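Local coordinates for competence damage-inducible protein A (Enterobacter cloacae subsp. cloacae, PDB 5VU3), which is of unknown function but belongs to the CinA family of competence- and damage-inducible proteins, at residues A[11-14]-A[15-18]; A[131-135]-A[136-140]; A[146-149]-A[150-153]; A[63-66]-A[67-70]. All blocks are in the same frame, centred on the assembly; numbering follows the deposited sequence.

Interaction 1. Residues A[11-14]-A[15-18]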
loop_
_atom_site.group_PDB
_atom_site.type_symbol
_atom_site.label_atom_id
_atom_site.label_comp_id
_atom_site.label_asym_id
_atom_site.label_seq_id
_atom_site.Cartn_x
_atom_site.Cartn_y
_atom_site.Cartn_z
ATOM N N THR A 11 -2.097 -9.181 -25.190
ATOM C CA THR A 11 -2.063 -8.299 -24.031
ATOM C C THR A 11 -2.449 -9.080 -22.778
ATOM O O THR A 11 -3.286 -9.982 -22.825
ATOM C CB THR A 11 -3.007 -7.116 -24.241
ATOM O OG1 THR A 11 -2.572 -6.361 -25.379
ATOM C CG2 THR A 11 -3.029 -6.207 -23.025
ATOM N N ILE A 12 -1.827 -8.737 -21.653
ATOM C CA ILE A 12 -2.053 -9.428 -20.387
ATOM C C ILE A 12 -2.480 -8.389 -19.354
ATOM O O ILE A 12 -1.755 -7.418 -19.124
ATOM C CB ILE A 12 -0.787 -10.172 -19.930
ATOM C CG1 ILE A 12 -0.154 -10.917 -21.111
ATOM C CG2 ILE A 12 -1.092 -11.142 -18.804
ATOM C CD1 ILE A 12 1.118 -11.662 -20.751
ATOM N N THR A 13 -3.640 -8.589 -18.730
ATOM C CA THR A 13 -4.090 -7.649 -17.711
ATOM C C THR A 13 -3.288 -7.835 -16.423
ATOM O O THR A 13 -2.639 -8.859 -16.206
ATOM C CB THR A 13 -5.573 -7.837 -17.391
ATOM O OG1 THR A 13 -5.756 -9.094 -16.729
ATOM C CG2 THR A 13 -6.435 -7.790 -18.656
ATOM N N VAL A 14 -3.383 -6.834 -15.544
ATOM C CA VAL A 14 -2.755 -6.927 -14.226
ATOM C C VAL A 14 -3.281 -8.144 -13.471
ATOM O O VAL A 14 -2.513 -8.880 -12.838
ATOM C CB VAL A 14 -2.972 -5.613 -13.446
ATOM C CG1 VAL A 14 -2.711 -5.808 -11.951
ATOM C CG2 VAL A 14 -2.080 -4.528 -13.998
ATOM N N ALA A 15 -4.589 -8.406 -13.565
ATOM C CA ALA A 15 -5.168 -9.563 -12.883
ATOM C C ALA A 15 -4.627 -10.874 -13.442
ATOM O O ALA A 15 -4.372 -11.822 -12.689
ATOM C CB ALA A 15 -6.695 -9.533 -12.986
ATOM N N GLU A 16 -4.457 -10.956 -14.763
ATOM C CA GLU A 16 -3.831 -12.138 -15.343
ATOM C C GLU A 16 -2.397 -12.298 -14.850
ATOM O O GLU A 16 -1.937 -13.421 -14.589
ATOM C CB GLU A 16 -3.855 -12.037 -16.866
ATOM C CG GLU A 16 -5.201 -12.335 -17.513
ATOM C CD GLU A 16 -5.143 -12.204 -19.022
ATOM O OE1 GLU A 16 -5.206 -13.246 -19.708
ATOM O OE2 GLU A 16 -5.021 -11.056 -19.515
ATOM N N LEU A 17 -1.676 -11.185 -14.732
ATOM C CA LEU A 17 -0.282 -11.217 -14.292
ATOM C C LEU A 17 -0.167 -11.641 -12.832
ATOM O O LEU A 17 0.726 -12.415 -12.472
ATOM C CB LEU A 17 0.355 -9.842 -14.500
ATOM C CG LEU A 17 0.657 -9.411 -15.932
ATOM C CD1 LEU A 17 1.161 -7.957 -15.953
ATOM C CD2 LEU A 17 1.693 -10.345 -16.558
ATOM N N THR A 18 -1.038 -11.117 -11.964
ATOM C CA THR A 18 -0.936 -11.501 -10.558
ATOM C C THR A 18 -1.346 -12.956 -10.355
ATOM O O THR A 18 -0.810 -13.635 -9.467
ATOM C CB THR A 18 -1.764 -10.563 -9.671
ATOM O OG1 THR A 18 -3.156 -10.638 -10.016
ATOM C CG2 THR A 18 -1.266 -9.117 -9.801
#

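Interaction 2. Residues A[131-135]-A[136-140]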
loop_
_atom_site.group_PDB
_atom_site.type_symbol
_atom_site.label_atom_id
_atom_site.label_comp_id
_atom_site.label_asym_id
_atom_site.label_seq_id
_atom_site.Cartn_x
_atom_site.Cartn_y
_atom_site.Cartn_z
ATOM N N ALA A 131 13.331 -1.823 -9.362
ATOM C CA ALA A 131 14.271 -2.844 -8.926
ATOM C C ALA A 131 13.506 -4.127 -8.633
ATOM O O ALA A 131 12.435 -4.101 -8.013
ATOM C CB ALA A 131 15.068 -2.409 -7.681
ATOM N N TRP A 132 14.057 -5.249 -9.091
ATOM C CA TRP A 132 13.564 -6.571 -8.733
ATOM C C TRP A 132 14.709 -7.313 -8.058
ATOM O O TRP A 132 15.741 -7.564 -8.686
ATOM C CB TRP A 132 13.065 -7.349 -9.957
ATOM C CG TRP A 132 11.994 -6.670 -10.789
ATOM C CD1 TRP A 132 10.641 -6.860 -10.704
ATOM C CD2 TRP A 132 12.197 -5.719 -11.848
ATOM N NE1 TRP A 132 9.991 -6.080 -11.639
ATOM C CE2 TRP A 132 10.926 -5.379 -12.358
ATOM C CE3 TRP A 132 13.330 -5.133 -12.423
ATOM C CZ2 TRP A 132 10.759 -4.466 -13.400
ATOM C CZ3 TRP A 132 13.160 -4.227 -13.459
ATOM C CH2 TRP A 132 11.886 -3.907 -13.939
ATOM N N ASN A 133 14.535 -7.637 -6.783
ATOM C CA ASN A 133 15.501 -8.413 -6.016
ATOM C C ASN A 133 14.918 -9.811 -5.843
ATOM O O ASN A 133 13.894 -9.986 -5.172
ATOM C CB ASN A 133 15.794 -7.745 -4.670
ATOM C CG ASN A 133 16.841 -8.483 -3.863
ATOM O OD1 ASN A 133 16.858 -9.711 -3.832
ATOM N ND2 ASN A 133 17.709 -7.736 -3.180
ATOM N N ILE A 134 15.562 -10.798 -6.454
ATOM C CA ILE A 134 15.142 -12.188 -6.369
ATOM C C ILE A 134 16.230 -12.942 -5.622
ATOM O O ILE A 134 17.310 -13.192 -6.169
ATOM C CB ILE A 134 14.900 -12.802 -7.754
ATOM C CG1 ILE A 134 13.675 -12.169 -8.420
ATOM C CG2 ILE A 134 14.699 -14.293 -7.625
ATOM C CD1 ILE A 134 13.577 -12.443 -9.911
ATOM N N GLY A 135 15.958 -13.300 -4.372
ATOM C CA GLY A 135 16.925 -14.065 -3.597
ATOM C C GLY A 135 18.262 -13.379 -3.393
ATOM O O GLY A 135 19.274 -14.060 -3.201
ATOM N N GLY A 136 18.296 -12.044 -3.424
ATOM C CA GLY A 136 19.526 -11.294 -3.246
ATOM C C GLY A 136 20.155 -10.776 -4.526
ATOM O O GLY A 136 21.062 -9.935 -4.458
ATOM N N LYS A 137 19.707 -11.256 -5.679
ATOM C CA LYS A 137 20.195 -10.817 -6.979
ATOM C C LYS A 137 19.231 -9.770 -7.518
ATOM O O LYS A 137 18.020 -10.008 -7.567
ATOM C CB LYS A 137 20.302 -12.020 -7.921
ATOM C CG LYS A 137 20.814 -11.770 -9.334
ATOM C CD LYS A 137 20.747 -13.083 -10.134
ATOM C CE LYS A 137 21.163 -12.928 -11.598
ATOM N NZ LYS A 137 22.625 -13.130 -11.814
ATOM N N THR A 138 19.760 -8.613 -7.912
ATOM C CA THR A 138 18.941 -7.454 -8.244
ATOM C C THR A 138 19.100 -7.068 -9.706
ATOM O O THR A 138 20.223 -6.979 -10.213
ATOM C CB THR A 138 19.298 -6.259 -7.356
ATOM O OG1 THR A 138 19.092 -6.609 -5.982
ATOM C CG2 THR A 138 18.423 -5.055 -7.694
ATOM N N GLU A 139 17.973 -6.829 -10.371
ATOM C CA GLU A 139 17.933 -6.212 -11.686
ATOM C C GLU A 139 17.150 -4.909 -11.596
ATOM O O GLU A 139 16.202 -4.793 -10.815
ATOM C CB GLU A 139 17.287 -7.136 -12.723
ATOM C CG GLU A 139 17.463 -6.634 -14.142
ATOM C CD GLU A 139 18.767 -7.089 -14.764
ATOM O OE1 GLU A 139 19.597 -7.698 -14.049
ATOM O OE2 GLU A 139 18.976 -6.800 -15.963
ATOM N N THR A 140 17.548 -3.925 -12.399
ATOM C CA THR A 140 16.908 -2.620 -12.376
ATOM C C THR A 140 16.597 -2.153 -13.791
ATOM O O THR A 140 17.152 -2.654 -14.777
ATOM C CB THR A 140 17.786 -1.567 -11.678
ATOM O OG1 THR A 140 19.033 -1.464 -12.371
ATOM C CG2 THR A 140 18.042 -1.948 -10.221
HETATM O O HOH W 1 18.117 -5.016 -4.155
#

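Interaction 3. Residues A[146-149]-A[150-153]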
loop_
_atom_site.group_PDB
_atom_site.type_symbol
_atom_site.label_atom_id
_atom_site.label_comp_id
_atom_site.label_asym_id
_atom_site.label_seq_id
_atom_site.Cartn_x
_atom_site.Cartn_y
_atom_site.Cartn_z
ATOM N N SER A 146 4.340 7.602 -20.874
ATOM C CA SER A 146 3.560 8.735 -21.354
ATOM C C SER A 146 2.281 8.901 -20.532
ATOM O O SER A 146 1.848 7.995 -19.814
ATOM C CB SER A 146 3.201 8.560 -22.833
ATOM O OG SER A 146 2.255 7.513 -23.002
ATOM N N GLY A 147 1.688 10.090 -20.637
ATOM C CA GLY A 147 0.384 10.366 -20.056
ATOM C C GLY A 147 0.472 11.085 -18.726
ATOM O O GLY A 147 1.530 11.555 -18.299
ATOM N N ASP A 148 -0.674 11.158 -18.051
ATOM C CA ASP A 148 -0.745 11.865 -16.779
ATOM C C ASP A 148 -0.419 10.905 -15.632
ATOM O O ASP A 148 -0.085 9.737 -15.851
ATOM C CB ASP A 148 -2.101 12.554 -16.630
ATOM C CG ASP A 148 -3.264 11.584 -16.467
ATOM O OD1 ASP A 148 -3.064 10.363 -16.261
ATOM O OD2 ASP A 148 -4.415 12.064 -16.554
ATOM N N CYS A 149 -0.546 11.387 -14.390
ATOM C CA CYS A 149 -0.088 10.597 -13.253
ATOM C C CYS A 149 -0.833 9.269 -13.153
ATOM O O CYS A 149 -0.212 8.230 -12.899
ATOM C CB CYS A 149 -0.215 11.393 -11.954
ATOM S SG CYS A 149 -1.829 12.108 -11.640
ATOM N N GLN A 150 -2.150 9.270 -13.368
ATOM C CA GLN A 150 -2.882 8.010 -13.281
ATOM C C GLN A 150 -2.468 7.049 -14.382
ATOM O O GLN A 150 -2.457 5.831 -14.165
ATOM C CB GLN A 150 -4.390 8.260 -13.333
ATOM C CG GLN A 150 -5.011 8.556 -11.966
ATOM C CD GLN A 150 -6.463 8.981 -12.065
ATOM O OE1 GLN A 150 -7.264 8.345 -12.755
ATOM N NE2 GLN A 150 -6.811 10.067 -11.380
ATOM N N ASP A 151 -2.126 7.575 -15.559
ATOM C CA ASP A 151 -1.600 6.738 -16.635
ATOM C C ASP A 151 -0.258 6.137 -16.258
ATOM O O ASP A 151 -0.031 4.934 -16.438
ATOM C CB ASP A 151 -1.457 7.554 -17.920
ATOM C CG ASP A 151 -2.770 8.121 -18.400
ATOM O OD1 ASP A 151 -2.765 9.274 -18.895
ATOM O OD2 ASP A 151 -3.799 7.415 -18.295
ATOM N N VAL A 152 0.657 6.967 -15.747
ATOM C CA VAL A 152 1.991 6.483 -15.412
ATOM C C VAL A 152 1.913 5.392 -14.347
ATOM O O VAL A 152 2.589 4.360 -14.443
ATOM C CB VAL A 152 2.882 7.661 -14.967
ATOM C CG1 VAL A 152 4.244 7.163 -14.488
ATOM C CG2 VAL A 152 3.056 8.648 -16.114
ATOM N N VAL A 153 1.079 5.608 -13.331
ATOM C CA VAL A 153 0.947 4.627 -12.249
ATOM C C VAL A 153 0.415 3.309 -12.790
ATOM O O VAL A 153 0.951 2.228 -12.488
ATOM C CB VAL A 153 0.044 5.186 -11.132
ATOM C CG1 VAL A 153 -0.368 4.081 -10.175
ATOM C CG2 VAL A 153 0.773 6.291 -10.384
HETATM O O HOH W 2 -5.497 9.506 -17.127
#

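Interaction 4. Residues A[63-66]-A[67-70]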
loop_
_atom_site.group_PDB
_atom_site.type_symbol
_atom_site.label_atom_id
_atom_site.label_comp_id
_atom_site.label_asym_id
_atom_site.label_seq_id
_atom_site.Cartn_x
_atom_site.Cartn_y
_atom_site.Cartn_z
ATOM N N VAL A 63 5.970 4.783 0.456
ATOM C CA VAL A 63 6.797 5.843 1.024
ATOM C C VAL A 63 6.987 6.927 -0.027
ATOM O O VAL A 63 7.370 6.636 -1.165
ATOM C CB VAL A 63 8.169 5.327 1.512
ATOM C CG1 VAL A 63 8.040 4.657 2.871
ATOM C CG2 VAL A 63 8.797 4.376 0.501
ATOM N N PHE A 64 6.722 8.174 0.349
ATOM C CA PHE A 64 6.875 9.290 -0.574
ATOM C C PHE A 64 8.219 9.990 -0.430
ATOM O O PHE A 64 8.899 10.242 -1.426
ATOM C CB PHE A 64 5.757 10.320 -0.373
ATOM C CG PHE A 64 5.952 11.569 -1.192
ATOM C CD1 PHE A 64 5.544 11.610 -2.512
ATOM C CD2 PHE A 64 6.572 12.688 -0.651
ATOM C CE1 PHE A 64 5.739 12.746 -3.281
ATOM C CE2 PHE A 64 6.775 13.826 -1.416
ATOM C CZ PHE A 64 6.356 13.853 -2.734
ATOM N N SER A 65 8.610 10.310 0.795
ATOM C CA SER A 65 9.671 11.269 1.049
ATOM C C SER A 65 11.057 10.628 1.005
ATOM O O SER A 65 11.225 9.411 1.140
ATOM C CB SER A 65 9.458 11.929 2.405
ATOM O OG SER A 65 9.609 10.973 3.443
ATOM N N ASP A 66 12.064 11.486 0.817
ATOM C CA ASP A 66 13.451 11.053 0.954
ATOM C C ASP A 66 13.758 10.626 2.385
ATOM O O ASP A 66 14.415 9.602 2.612
ATOM C CB ASP A 66 14.391 12.182 0.529
ATOM C CG ASP A 66 14.488 12.334 -0.981
ATOM O OD1 ASP A 66 13.811 11.585 -1.720
ATOM O OD2 ASP A 66 15.249 13.215 -1.430
ATOM N N SER A 67 13.295 11.400 3.366
ATOM C CA SER A 67 13.636 11.108 4.754
ATOM C C SER A 67 13.057 9.775 5.211
ATOM O O SER A 67 13.689 9.066 5.999
ATOM C CB SER A 67 13.153 12.240 5.659
ATOM O OG SER A 67 11.834 12.628 5.320
ATOM N N ALA A 68 11.870 9.411 4.728
ATOM C CA ALA A 68 11.307 8.116 5.094
ATOM C C ALA A 68 12.064 6.977 4.426
ATOM O O ALA A 68 12.225 5.905 5.020
ATOM C CB ALA A 68 9.826 8.058 4.730
ATOM N N LYS A 69 12.516 7.173 3.183
ATOM C CA LYS A 69 13.372 6.170 2.554
ATOM C C LYS A 69 14.642 5.958 3.370
ATOM O O LYS A 69 15.085 4.820 3.561
ATOM C CB LYS A 69 13.720 6.582 1.120
ATOM C CG LYS A 69 12.564 6.514 0.127
ATOM C CD LYS A 69 13.006 6.932 -1.271
ATOM C CE LYS A 69 11.815 7.076 -2.227
ATOM N NZ LYS A 69 10.900 8.203 -1.882
ATOM N N GLU A 70 15.234 7.041 3.877
ATOM C CA GLU A 70 16.456 6.901 4.665
ATOM C C GLU A 70 16.180 6.250 6.012
ATOM O O GLU A 70 16.931 5.371 6.453
ATOM C CB GLU A 70 17.113 8.265 4.866
ATOM C CG GLU A 70 17.416 8.985 3.577
ATOM C CD GLU A 70 17.847 10.417 3.802
ATOM O OE1 GLU A 70 17.429 11.009 4.816
ATOM O OE2 GLU A 70 18.607 10.948 2.969
#

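Interaction 1. Residues A[11-14]-A[15-18]
T13 and E16 form a capping box at the start of helix 14-28. T13 is the N-cap residue. Its OG1 accepts from the backbone N of E16 at 3.0 Å. In return, OE2 of E16 takes the backbone N-H of T13, 2.9 Å from N to OE2 and nearly straight at 171°. OE2 is met on the anti side, with the donor 24° out of the carboxylate plane. The T13 hydroxyl sits between its own N and carbonyl carbon (chi1 68°), which turns OG1 back over the first helical turn. The E16 chain then runs out extended beyond CG to bring the carboxylate back to the N-H of T13. The two side chains cross at about a right angle. This polar half lies on the outer side, where T13, A15 and E16 are exposed.

The inner side is packed against the protein. L17 and T18 are buried there. L17 packs on H158 and A162 of helix 149-167. V14 and T18 lean on L161 of the same helix, and H158 is hydrogen-bonded to the carbonyl O of I12. The OG1 of T18 has E50 as its polar partner. One methyl bridges the two sides: CG2 of I12 lies 3.5 Å from CB of E16 and 3.7 Å from CD2 of L17. Regular helix bonding starts here. L17 N bonds to T13 O, and T18 N reaches V14 O at 2.8 Å.

Interaction 2. Residues A[131-135]-A[136-140]
Backbone hydrogen bonds join W132 to E139 and I134 to K137. W132 N gives to E139 O at 2.8 Å, and E139 N donates back to W132 O. I134 N gives to K137 O. The return bond from K137 N to I134 O is longer, 3.1 Å, and its donor stands well above the carbonyl plane.

The side-chain amide of N133 adds a bond inside the turn. CG of N133 is anti to its backbone N (chi1 -177°), which carries OD1 over the turn. There it accepts from G136 N at 2.8 Å, in the plane of the amide carbonyl, although the N-H...O angle is a bent 138°. A water links the other end of the amide to T138. N133 ND2 donates to it at 2.9 Å, and OG1 of T138 lies 2.6 Å from it.

Apolar contact is light: CB of A131 meets CG2 of T140 at 3.9 Å.

On the other face, the W132 indole turns its edge to the backbone of E139, with CE3 3.3 Å from E139 O. Its NE1 bonds to S160 O, and K167 makes a cation-pi contact with the ring. A type I' turn through G135 and G136 makes this a tight two-residue beta hairpin.

Interaction 3. Residues A[146-149]-A[150-153]
D148 and D151 each accept the other's backbone N-H through a side-chain OD1. OD1 of D148 accepts from D151 N at 3.0 Å, with the donor nearly in line with the C-O bond. OD1 of D151 accepts from D148 N at 2.9 Å, on its anti side and 23° out of the carboxylate plane. CG of D148 stands between its backbone N and carbonyl carbon (chi1 68°), which folds the carboxylate back over the first turn. Before the cap, S146 O accepts from K155 NZ.

The reciprocal pair is a capping box, with D148 as N-cap of helix 149-167. Here both capping residues are acidic. Their carboxylates lie nearly parallel, 16° apart, and the side chains cross at about a right angle. OD1 of D148 and OD1 of D151 are only 2.9 Å apart, two acceptors facing each other. The N-H groups at the helix start probably offset some of this repulsion.

A water lies between the two acids, 2.7 Å from OD1 of D148 and 2.9 Å from OD2 of D151. It can donate to each, though other acceptors compete for its protons.

Main-chain bonds carry the helix onward. V152 N gives to D148 O, and V153 N gives to C149 O at 3.0 Å.

Apolar contact comes on the inner side. V152 is buried and packs on F145, while V153 touches T39 and A114. V152 also makes a close methyl-to-carbonyl contact, with its CG2 3.3 Å from O of D148.

Interaction 4. Residues A[63-66]-A[67-70]
S65 is the N-cap of helix 66-73; D66 and K69 bury the most surface in the contact. OG of S65 accepts from A68 N at 3.0 Å. The hydroxyl sits between the N and carbonyl carbon of S65 (chi1 66°), which points it back at the first turn. OG has a second partner, OD2 of D58 of the second subunit, so the cap also belongs to the dimer interface. V63 pairs there with a strand of that subunit, extending the sheet across the interface.

D66 is the first residue of the helix. Its carbonyl O accepts from E70 N at 3.0 Å. Its side chain packs on L80 and A85. OD1 of D66 lies 4.5 Å from NZ of K69, too far for a salt bridge, though the charges may attract.

K69 is buried. Its chain runs extended and bends at the last torsion (chi4 67°), which turns the ammonium back under the loop. Both its N and its NZ are bonded to the carbonyl O of S65, the bond from NZ being weak. NZ is bonded to OG of S37 as well. CG of K69 lies 3.3 Å from O of S65.

In the fold
From the N terminus, interaction 1 comes first, where the chain enters helix 14-28. Interaction 4 follows at the turn from strand 57-63 into helix 66-73, at the dimer interface. Interaction 2 is the hairpin between strands 127-134 and 137-144. Interaction 3 starts helix 149-167, which follows the second hairpin strand. The four are in series; none nests or crosses, and none touches another. Centres of interactions 1 and 4 are about 30 Å apart, on opposite sides of the chain's centre. Helix 149-167 links the others: interaction 3 begins it, while residues of interactions 1 and 2 pack against it farther along. Within the chain, strands 137-144 and 57-63 are the outermost of the sheet.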